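Local structure of ureidoglycolate hydrolase (Arabidopsis thaliana, 4PXE) at residues P18-Q21 with N22-D25; R52-K55 with N56-L60; Q170-S173 with F174-A178; R314-V317 with I318-I321; F382-I386 with S387-M391. The protein hydrolyses (S)-ureidoglycolate to glyoxylate, ammonia and carbon dioxide in the last step of plant purine breakdown, as a homodimer with two manganese ions per subunit. All coordinates share one frame; numbering follows the deposited sequence.

Overall arrangement
Contacts 1 to 5 follow one another along the chain, each local to one continuous stretch. Contacts 1 and 2 touch: helices 17-28 and 45-60 pack together, the centres of the two contacts about 14 Å apart, and both lean on helix 105-120 of the metal-binding part of this M20-family enzyme. Contact 3 starts the short helix 174-180, its nearest atoms about 11 Å from contact 2. Contact 4, on helix 311-332, lies across the chain's centre from contacts 1 and 2, centres 42 and 44 Å away; it belongs to the dimerization region, they lie beside the part holding the manganese ions. Contact 5, joining helix 379-383 to strand 389-394, lies about 25 Å from contact 2 between centres.

Contact 1. Residues P18-Q21 with N22-D25; sequences PGLQ and NQID
The amide of Gln21 meets the carboxylate of Asp25 one helical turn on, the two planes turned 54° apart. NE2 of Gln21 approaches OD1 of Asp25 at 3.0 Å, but the bend at the hydrogen, 134°, makes this a weak bond. Gln21 gets there because its CG stands anti to the backbone N (chi1 180°) and the chain then folds at chi2, bringing the amide back over the next turn. The stronger partner of Asp25 lies elsewhere: OD1 forms a salt bridge with Lys101, and Gln21 NE2 also has a weak bond to Tyr102 OH. CD1 of the buried Leu20 touches OE1 of Gln23 at 3.9 Å, these two side chains crossing at about a right angle. CG1 of Ile24, also buried, lies 3.4 Å from Leu20 O, and Ile24 continues onto Val105 and Val106 of helix 105-120. Beneath the side chains, Asn22 N to Pro18 O (2.9 Å) and Ile24 N to Leu20 O (3.0 Å) are regular i to i+4 bonds, the pattern of an amphipathic alpha-helix lying on a protein core.

Contact 2. Residues R52-K55 with N56-L60; sequences RYVK and NLMAL
Helix 45-60 is amphipathic here, and Tyr53, Val54, Leu57 and Met58 form apolar i to i+4 pairs along it. CE1 of the Tyr53 ring meets CD1 of Leu57 at 3.6 Å, the methyl approaching the ring obliquely. With CG anti to the backbone N (chi1 -177°), the ring leans along the helix towards the next turn. Its hydroxyl is hydrogen-bonded to Glu26 of helix 17-28. A second pair joins CG1 of Val54 to CE of Met58 at 4.0 Å; beyond CG the methionine runs extended, which makes its methyl the part that meets the valine side chain. On the outer side a water bridges the turn, donating to Tyr53 O at 3.0 Å and to OD1 of Asn56 at 2.9 Å, while its oxygen sits above one face of the Tyr53 ring towards the rim. Tyr53 O thus accepts twice, from this water and from Leu57 N at 3.2 Å. Met58 N to Val54 O (2.9 Å) belongs to the same regular bonding. Lys55 ends in a salt bridge with Glu67 of strand 64-67. Val54, Leu57 and Met58 also reach helix 105-120, and Tyr53 and Leu57 reach Gln23, an arrangement typical of helices packed on one another in an alpha/beta domain.

Contact 3. Residues Q170-S173 with F174-A178; sequences QNVS and FIEAA
The backbone passes from an extended conformation at Val172 and Ser173 straight into helix 174-180, whose first turn is closed by Ala177 N bonding to Ser173 O at 3.0 Å with a nearly straight N-H...O angle of 168°. Ser173 occupies the N-cap: its OG accepts from Glu176 N at 3.0 Å, also with a fairly straight hydrogen (162°). The hydroxyl lies between the backbone N and the carbonyl carbon (chi1 71°), which swings OG over the opening turn, where it also touches CB of Glu176 at 3.4 Å. This is a serine N-cap, in which a side-chain oxygen satisfies an amide that has no carbonyl a turn earlier to bond to. With an alanine in place of Ser173, Glu176 N would probably be left without its cap and the first turn free to fray. Just before the cap, CG1 of Val172 rests against the carboxylate end of Glu176, 3.7 Å from CD, the two side chains crossing at about a right angle. The glutamate is extended, lying back past the cap towards the loop. The same CG1 comes within 4.3 Å of Ala177 CB, whose other neighbours include Tyr43 and Arg141. Phe174 turns the other way, onto Leu162 of helix 156-164.

Contact 4. Residues R314-V317 with I318-I321; sequences RNTV and IKKI
OD1 of Asn315 is gripped by two nitrogens of Arg314, NE at 2.8 Å and NH2 at 2.9 Å. The guanidinium comes side-on and the oxygen lies almost in its plane, only 5° out, while both nitrogens reach OD1 from one face of the amide. Gln344 NE2 gives the same oxygen a third hydrogen bond, so the amide is probably held against rotation. Arg314 folds back to make this grip, its chain bent at chi2 and chi3, and NH1 goes on to the carbonyl of Asp345. Across the turn CD1 of Ile318 touches CD of Arg314 at 3.7 Å, the two side chains lying alongside and pointing the same way; the methyl meets the guanidinium obliquely. With a leucine in place of Arg314, Asn315 OD1 would lose both of these donors and the carbonyl of Asp345 its guanidinium partner, which is likely to let the amide turn more easily. On the inner side, CG1 of Val317 meets CD1 of Ile321 at 3.7 Å, these side chains crossing at a slant. CG2 of Thr316 lies along CE of Lys320 at 3.8 Å, and the lysine ends in a salt bridge with Glu273. Ile321 N to Val317 O (2.9 Å) is one of the regular helical bonds below. Helix 311-332 packs on strands of the dimerization region: Ile318 faces Ala232 of strand 222-239 and Ile341 of strand 335-344, Val317 faces Thr306 of strand 295-308, and Ile321 also meets Val267 of helix 256-272.

Contact 5. Residues F382-I386 with S387-M391; sequences FMARI and SPMGM
Hydrogen bonding centres on Met383 O, which accepts from Ser387 N at 3.0 Å and from Ile386 N at 2.9 Å. The Ser387 amide comes almost straight along the carbonyl direction, with a C=O...N angle of 167°. Two amides on one carbonyl close the turn between helix 379-383 and strand 389-394. A weak hydrogen bond runs from Ser387 OG to Pro388 O at 3.4 Å, along the chain to the next residue's carbonyl. A CA-H...O contact adds to the closure: CA of Ala384 lies 3.4 Å from Ser387 O, the angle at the hydrogen being 147°. Apolar contact joins Ala384 to Met389, CB to CB at 3.9 Å. The methionine bends at chi2 and chi3, bringing its CE back to Ala384 CB at a similar 3.9 Å, so that the alanine methyl is met by both CB and CE. Within the first segment a ring atom of Phe382, CD1, lies over the centre of one face of the Arg385 guanidinium. The turn passes from helix to strand: Met383 and Ser387 pack on Phe204 of strand 201-209, Gly390 pairs by backbone bonds with Phe204 and Glu206 of that parallel neighbour, and Met389 and Met391 reach Ile228 of the antiparallel strand 222-239.

Contact 1. Residues P18-Q21 with N22-D25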
# COMPACT_ATOMS: atom_id res chain seq x y z
N PRO A 18 -27.58 27.33 -11.05
CA PRO A 18 -26.44 27.71 -10.19
C PRO A 18 -26.60 27.19 -8.76
O PRO A 18 -25.60 26.89 -8.11
CB PRO A 18 -26.50 29.24 -10.18
CG PRO A 18 -27.28 29.61 -11.38
CD PRO A 18 -28.25 28.51 -11.62
N GLY A 19 -27.83 27.09 -8.29
CA GLY A 19 -28.08 26.59 -6.94
C GLY A 19 -27.70 25.13 -6.80
O GLY A 19 -27.07 24.72 -5.81
N LEU A 20 -28.06 24.34 -7.80
CA LEU A 20 -27.66 22.93 -7.83
C LEU A 20 -26.13 22.79 -7.88
O LEU A 20 -25.54 21.97 -7.18
CB LEU A 20 -28.33 22.21 -9.00
CG LEU A 20 -28.01 20.72 -9.19
CD1 LEU A 20 -28.32 19.94 -7.91
CD2 LEU A 20 -28.81 20.18 -10.36
N GLN A 21 -25.48 23.62 -8.70
CA GLN A 21 -24.02 23.62 -8.73
C GLN A 21 -23.42 23.93 -7.37
O GLN A 21 -22.44 23.30 -6.95
CB GLN A 21 -23.47 24.61 -9.76
CG GLN A 21 -21.96 24.62 -9.80
CD GLN A 21 -21.43 23.31 -10.29
OE1 GLN A 21 -21.99 22.72 -11.22
NE2 GLN A 21 -20.37 22.82 -9.67
N ASN A 22 -23.99 24.91 -6.68
CA ASN A 22 -23.51 25.27 -5.35
C ASN A 22 -23.62 24.10 -4.38
O ASN A 22 -22.74 23.89 -3.56
CB ASN A 22 -24.25 26.50 -4.82
CG ASN A 22 -23.93 27.76 -5.60
OD1 ASN A 22 -22.96 27.81 -6.36
ND2 ASN A 22 -24.74 28.80 -5.41
N GLN A 23 -24.70 23.32 -4.50
CA GLN A 23 -24.87 22.13 -3.65
C GLN A 23 -23.83 21.05 -3.97
O GLN A 23 -23.30 20.41 -3.07
CB GLN A 23 -26.29 21.59 -3.77
CG GLN A 23 -27.32 22.55 -3.18
CD GLN A 23 -28.75 22.09 -3.39
OE1 GLN A 23 -29.05 21.31 -4.29
NE2 GLN A 23 -29.65 22.60 -2.55
N ILE A 24 -23.54 20.88 -5.26
CA ILE A 24 -22.50 19.95 -5.69
C ILE A 24 -21.17 20.34 -5.05
O ILE A 24 -20.45 19.51 -4.51
CB ILE A 24 -22.38 19.91 -7.24
CG1 ILE A 24 -23.60 19.22 -7.85
CG2 ILE A 24 -21.09 19.22 -7.68
CD1 ILE A 24 -23.45 17.72 -7.98
N ASP A 25 -20.86 21.63 -5.09
CA ASP A 25 -19.61 22.12 -4.53
C ASP A 25 -19.58 21.98 -3.01
O ASP A 25 -18.57 21.55 -2.45
CB ASP A 25 -19.38 23.59 -4.93
CG ASP A 25 -19.17 23.76 -6.42
OD1 ASP A 25 -18.79 22.77 -7.08
OD2 ASP A 25 -19.40 24.88 -6.92

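Contact 2. Residues R52-K55 with N56-L60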
# COMPACT_ATOMS: atom_id res chain seq x y z
N ARG A 52 -26.01 13.81 6.40
CA ARG A 52 -26.74 14.84 7.12
C ARG A 52 -27.12 15.99 6.19
O ARG A 52 -28.23 16.51 6.27
CB ARG A 52 -25.93 15.33 8.32
CG ARG A 52 -25.73 14.24 9.38
CD ARG A 52 -24.74 14.67 10.46
NE ARG A 52 -25.13 15.91 11.11
CZ ARG A 52 -25.91 15.99 12.19
NH1 ARG A 52 -26.39 14.88 12.74
NH2 ARG A 52 -26.20 17.16 12.72
N TYR A 53 -26.19 16.37 5.31
CA TYR A 53 -26.43 17.44 4.35
C TYR A 53 -27.60 17.07 3.44
O TYR A 53 -28.51 17.87 3.23
CB TYR A 53 -25.16 17.68 3.53
CG TYR A 53 -25.24 18.82 2.54
CD1 TYR A 53 -25.75 18.61 1.27
CD2 TYR A 53 -24.78 20.09 2.86
CE1 TYR A 53 -25.81 19.65 0.34
CE2 TYR A 53 -24.83 21.13 1.94
CZ TYR A 53 -25.36 20.90 0.68
OH TYR A 53 -25.42 21.92 -0.23
N VAL A 54 -27.60 15.84 2.94
CA VAL A 54 -28.68 15.37 2.07
C VAL A 54 -30.03 15.25 2.80
O VAL A 54 -31.06 15.67 2.28
CB VAL A 54 -28.31 14.03 1.39
CG1 VAL A 54 -29.50 13.46 0.66
CG2 VAL A 54 -27.14 14.23 0.42
N LYS A 55 -30.01 14.69 4.00
CA LYS A 55 -31.24 14.58 4.78
C LYS A 55 -31.86 15.96 5.07
O LYS A 55 -33.08 16.11 5.04
CB LYS A 55 -31.00 13.79 6.07
CG LYS A 55 -30.96 12.28 5.83
CD LYS A 55 -30.76 11.47 7.11
CE LYS A 55 -29.32 11.52 7.60
NZ LYS A 55 -29.14 10.77 8.90
N ASN A 56 -31.01 16.95 5.32
CA ASN A 56 -31.47 18.33 5.51
C ASN A 56 -32.18 18.86 4.26
O ASN A 56 -33.27 19.43 4.35
CB ASN A 56 -30.30 19.23 5.93
CG ASN A 56 -30.73 20.67 6.15
OD1 ASN A 56 -30.35 21.56 5.40
ND2 ASN A 56 -31.52 20.89 7.19
N LEU A 57 -31.58 18.63 3.10
CA LEU A 57 -32.22 19.03 1.85
C LEU A 57 -33.54 18.31 1.60
O LEU A 57 -34.50 18.91 1.11
CB LEU A 57 -31.27 18.82 0.66
CG LEU A 57 -30.03 19.71 0.61
CD1 LEU A 57 -29.25 19.44 -0.66
CD2 LEU A 57 -30.43 21.17 0.69
N MET A 58 -33.60 17.02 1.93
CA MET A 58 -34.84 16.26 1.76
C MET A 58 -35.95 16.84 2.64
O MET A 58 -37.08 16.99 2.20
CB MET A 58 -34.63 14.79 2.11
CG MET A 58 -33.83 14.00 1.09
SD MET A 58 -33.78 12.27 1.59
CE MET A 58 -32.97 11.51 0.17
N ALA A 59 -35.59 17.17 3.88
CA ALA A 59 -36.56 17.74 4.81
C ALA A 59 -37.02 19.12 4.33
O ALA A 59 -38.21 19.44 4.41
CB ALA A 59 -35.97 17.83 6.21
N LEU A 60 -36.08 19.92 3.82
CA LEU A 60 -36.42 21.24 3.30
C LEU A 60 -37.37 21.15 2.11
O LEU A 60 -38.18 22.04 1.89
CB LEU A 60 -35.17 22.02 2.91
CG LEU A 60 -34.30 22.53 4.06
CD1 LEU A 60 -32.96 23.05 3.53
CD2 LEU A 60 -35.02 23.61 4.86
O HOH W 1 -28.11 20.79 3.65

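Contact 3. Residues Q170-S173 with F174-A178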
# COMPACT_ATOMS: atom_id res chain seq x y z
N GLN A 170 -8.76 -2.67 7.35
CA GLN A 170 -8.15 -2.46 8.66
C GLN A 170 -8.76 -3.39 9.69
O GLN A 170 -8.65 -3.16 10.90
CB GLN A 170 -8.28 -1.00 9.10
CG GLN A 170 -7.42 -0.01 8.30
CD GLN A 170 -7.93 0.22 6.88
OE1 GLN A 170 -9.08 0.61 6.68
NE2 GLN A 170 -7.08 -0.04 5.89
N ASN A 171 -9.42 -4.44 9.20
CA ASN A 171 -10.08 -5.44 10.04
C ASN A 171 -11.24 -4.91 10.89
O ASN A 171 -11.61 -5.52 11.89
CB ASN A 171 -9.06 -6.19 10.91
CG ASN A 171 -8.16 -7.11 10.09
OD1 ASN A 171 -8.59 -7.68 9.09
ND2 ASN A 171 -6.91 -7.25 10.52
N VAL A 172 -11.83 -3.79 10.48
CA VAL A 172 -13.05 -3.32 11.13
C VAL A 172 -14.25 -4.01 10.51
O VAL A 172 -14.40 -4.03 9.28
CB VAL A 172 -13.20 -1.79 11.00
CG1 VAL A 172 -14.47 -1.31 11.70
CG2 VAL A 172 -11.96 -1.08 11.56
N SER A 173 -15.11 -4.60 11.33
CA SER A 173 -16.24 -5.36 10.80
C SER A 173 -17.28 -4.41 10.23
O SER A 173 -17.31 -3.22 10.57
CB SER A 173 -16.88 -6.25 11.88
OG SER A 173 -17.57 -5.48 12.85
N PHE A 174 -18.13 -4.94 9.35
CA PHE A 174 -19.25 -4.17 8.82
C PHE A 174 -20.12 -3.67 9.96
O PHE A 174 -20.53 -2.51 9.97
CB PHE A 174 -20.08 -5.00 7.84
CG PHE A 174 -21.33 -4.31 7.39
CD1 PHE A 174 -21.28 -3.33 6.40
CD2 PHE A 174 -22.56 -4.61 7.96
CE1 PHE A 174 -22.43 -2.69 5.99
CE2 PHE A 174 -23.71 -3.97 7.55
CZ PHE A 174 -23.65 -3.01 6.56
N ILE A 175 -20.39 -4.55 10.92
CA ILE A 175 -21.24 -4.19 12.05
C ILE A 175 -20.65 -3.04 12.87
O ILE A 175 -21.37 -2.10 13.22
CB ILE A 175 -21.50 -5.41 12.96
CG1 ILE A 175 -22.30 -6.46 12.20
CG2 ILE A 175 -22.25 -4.99 14.21
CD1 ILE A 175 -23.49 -5.91 11.47
N GLU A 176 -19.36 -3.11 13.17
CA GLU A 176 -18.71 -2.05 13.93
C GLU A 176 -18.72 -0.73 13.16
O GLU A 176 -19.01 0.32 13.72
CB GLU A 176 -17.27 -2.43 14.30
CG GLU A 176 -16.53 -1.32 15.03
CD GLU A 176 -15.09 -1.68 15.36
OE1 GLU A 176 -14.77 -2.89 15.38
OE2 GLU A 176 -14.28 -0.76 15.60
N ALA A 177 -18.40 -0.79 11.87
CA ALA A 177 -18.41 0.40 11.03
C ALA A 177 -19.80 1.03 10.98
O ALA A 177 -19.95 2.24 11.17
CB ALA A 177 -17.93 0.06 9.62
N ALA A 178 -20.82 0.21 10.73
CA ALA A 178 -22.20 0.69 10.71
C ALA A 178 -22.58 1.32 12.05
O ALA A 178 -23.20 2.39 12.09
CB ALA A 178 -23.15 -0.43 10.36

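Contact 4. Residues R314-V317 with I318-I321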
# COMPACT_ATOMS: atom_id res chain seq x y z
N ARG A 314 -17.50 -12.12 -20.88
CA ARG A 314 -16.98 -11.73 -19.56
C ARG A 314 -16.53 -12.96 -18.77
O ARG A 314 -15.42 -13.00 -18.24
CB ARG A 314 -18.08 -10.98 -18.79
CG ARG A 314 -17.62 -10.13 -17.60
CD ARG A 314 -17.62 -10.87 -16.28
NE ARG A 314 -18.75 -11.78 -16.08
CZ ARG A 314 -19.90 -11.46 -15.49
NH1 ARG A 314 -20.12 -10.22 -15.05
NH2 ARG A 314 -20.84 -12.38 -15.34
N ASN A 315 -17.39 -13.97 -18.71
CA ASN A 315 -17.09 -15.19 -17.97
C ASN A 315 -15.88 -15.93 -18.51
O ASN A 315 -15.11 -16.50 -17.73
CB ASN A 315 -18.32 -16.11 -17.93
CG ASN A 315 -19.44 -15.54 -17.08
OD1 ASN A 315 -19.24 -14.57 -16.34
ND2 ASN A 315 -20.63 -16.14 -17.17
N THR A 316 -15.69 -15.92 -19.83
CA THR A 316 -14.51 -16.52 -20.45
C THR A 316 -13.24 -15.83 -19.95
O THR A 316 -12.24 -16.48 -19.68
CB THR A 316 -14.58 -16.48 -21.99
OG1 THR A 316 -15.64 -17.34 -22.44
CG2 THR A 316 -13.28 -16.93 -22.63
N VAL A 317 -13.30 -14.51 -19.80
CA VAL A 317 -12.15 -13.78 -19.27
C VAL A 317 -11.85 -14.23 -17.84
O VAL A 317 -10.68 -14.48 -17.51
CB VAL A 317 -12.37 -12.25 -19.31
CG1 VAL A 317 -11.22 -11.54 -18.61
CG2 VAL A 317 -12.47 -11.76 -20.74
N ILE A 318 -12.87 -14.35 -17.01
CA ILE A 318 -12.70 -14.82 -15.63
C ILE A 318 -12.07 -16.22 -15.58
O ILE A 318 -11.15 -16.46 -14.81
CB ILE A 318 -14.02 -14.81 -14.86
CG1 ILE A 318 -14.57 -13.39 -14.73
CG2 ILE A 318 -13.85 -15.45 -13.47
CD1 ILE A 318 -15.96 -13.35 -14.14
N LYS A 319 -12.58 -17.14 -16.39
CA LYS A 319 -12.01 -18.49 -16.43
C LYS A 319 -10.54 -18.48 -16.81
O LYS A 319 -9.72 -19.19 -16.21
CB LYS A 319 -12.80 -19.38 -17.41
CG LYS A 319 -14.27 -19.51 -17.07
CD LYS A 319 -14.92 -20.65 -17.85
CE LYS A 319 -16.44 -20.52 -17.87
NZ LYS A 319 -16.89 -19.60 -18.96
N LYS A 320 -10.18 -17.67 -17.81
CA LYS A 320 -8.79 -17.57 -18.25
C LYS A 320 -7.92 -16.96 -17.16
O LYS A 320 -6.78 -17.38 -16.98
CB LYS A 320 -8.66 -16.74 -19.53
CG LYS A 320 -9.28 -17.36 -20.78
CD LYS A 320 -9.14 -16.41 -21.94
CE LYS A 320 -9.54 -17.04 -23.27
NZ LYS A 320 -9.36 -16.02 -24.35
N ILE A 321 -8.45 -15.98 -16.43
CA ILE A 321 -7.68 -15.39 -15.34
C ILE A 321 -7.38 -16.44 -14.25
O ILE A 321 -6.26 -16.50 -13.73
CB ILE A 321 -8.39 -14.16 -14.74
CG1 ILE A 321 -8.37 -13.01 -15.76
CG2 ILE A 321 -7.71 -13.72 -13.43
CD1 ILE A 321 -9.30 -11.87 -15.41

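Contact 5. Residues F382-I386 with S387-M391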
# COMPACT_ATOMS: atom_id res chain seq x y z
N PHE A 382 -29.27 -3.45 -9.69
CA PHE A 382 -29.93 -4.30 -8.71
C PHE A 382 -31.39 -3.92 -8.44
O PHE A 382 -32.23 -4.79 -8.18
CB PHE A 382 -29.09 -4.39 -7.44
CG PHE A 382 -27.75 -4.99 -7.70
CD1 PHE A 382 -27.61 -6.36 -7.81
CD2 PHE A 382 -26.65 -4.18 -7.96
CE1 PHE A 382 -26.39 -6.93 -8.12
CE2 PHE A 382 -25.43 -4.74 -8.27
CZ PHE A 382 -25.30 -6.11 -8.35
N MET A 383 -31.70 -2.63 -8.56
CA MET A 383 -33.09 -2.19 -8.47
C MET A 383 -33.94 -2.84 -9.56
O MET A 383 -35.13 -3.05 -9.37
CB MET A 383 -33.18 -0.65 -8.55
CG MET A 383 -32.62 0.06 -7.33
SD MET A 383 -33.35 -0.47 -5.75
CE MET A 383 -34.97 0.29 -5.87
N ALA A 384 -33.31 -3.16 -10.69
CA ALA A 384 -33.99 -3.83 -11.80
C ALA A 384 -34.56 -5.20 -11.41
O ALA A 384 -35.45 -5.72 -12.07
CB ALA A 384 -33.04 -3.99 -12.99
N ARG A 385 -34.03 -5.77 -10.33
CA ARG A 385 -34.53 -7.05 -9.84
C ARG A 385 -35.83 -6.90 -9.05
O ARG A 385 -36.54 -7.88 -8.81
CB ARG A 385 -33.46 -7.73 -8.98
CG ARG A 385 -32.17 -7.96 -9.72
CD ARG A 385 -31.17 -8.70 -8.85
NE ARG A 385 -29.92 -8.91 -9.56
CZ ARG A 385 -28.95 -9.71 -9.12
NH1 ARG A 385 -29.11 -10.36 -7.98
NH2 ARG A 385 -27.84 -9.86 -9.83
N ILE A 386 -36.14 -5.66 -8.65
CA ILE A 386 -37.25 -5.33 -7.76
C ILE A 386 -38.37 -4.63 -8.52
O ILE A 386 -39.56 -4.79 -8.20
CB ILE A 386 -36.78 -4.38 -6.62
CG1 ILE A 386 -35.84 -5.11 -5.67
CG2 ILE A 386 -37.96 -3.82 -5.83
CD1 ILE A 386 -36.45 -6.37 -5.09
N SER A 387 -38.00 -3.85 -9.53
CA SER A 387 -39.00 -3.09 -10.27
C SER A 387 -38.48 -2.70 -11.65
O SER A 387 -37.27 -2.77 -11.91
CB SER A 387 -39.41 -1.85 -9.48
OG SER A 387 -38.40 -0.87 -9.52
N PRO A 388 -39.40 -2.32 -12.55
CA PRO A 388 -39.00 -1.76 -13.84
C PRO A 388 -37.98 -0.63 -13.62
O PRO A 388 -38.18 0.21 -12.74
CB PRO A 388 -40.31 -1.21 -14.38
CG PRO A 388 -41.34 -2.17 -13.85
CD PRO A 388 -40.86 -2.52 -12.46
N MET A 389 -36.92 -0.63 -14.41
CA MET A 389 -35.82 0.31 -14.20
C MET A 389 -35.50 1.09 -15.47
O MET A 389 -35.69 0.60 -16.58
CB MET A 389 -34.59 -0.48 -13.73
CG MET A 389 -33.26 0.30 -13.65
SD MET A 389 -32.39 0.47 -15.22
CE MET A 389 -31.81 -1.21 -15.51
N GLY A 390 -34.99 2.30 -15.29
CA GLY A 390 -34.38 3.02 -16.39
C GLY A 390 -33.35 3.99 -15.86
O GLY A 390 -33.36 4.29 -14.66
N MET A 391 -32.49 4.48 -16.74
CA MET A 391 -31.52 5.51 -16.37
C MET A 391 -31.51 6.63 -17.39
O MET A 391 -31.65 6.40 -18.59
CB MET A 391 -30.10 4.94 -16.27
CG MET A 391 -29.91 3.82 -15.26
SD MET A 391 -28.15 3.45 -15.03
CE MET A 391 -27.64 4.96 -14.20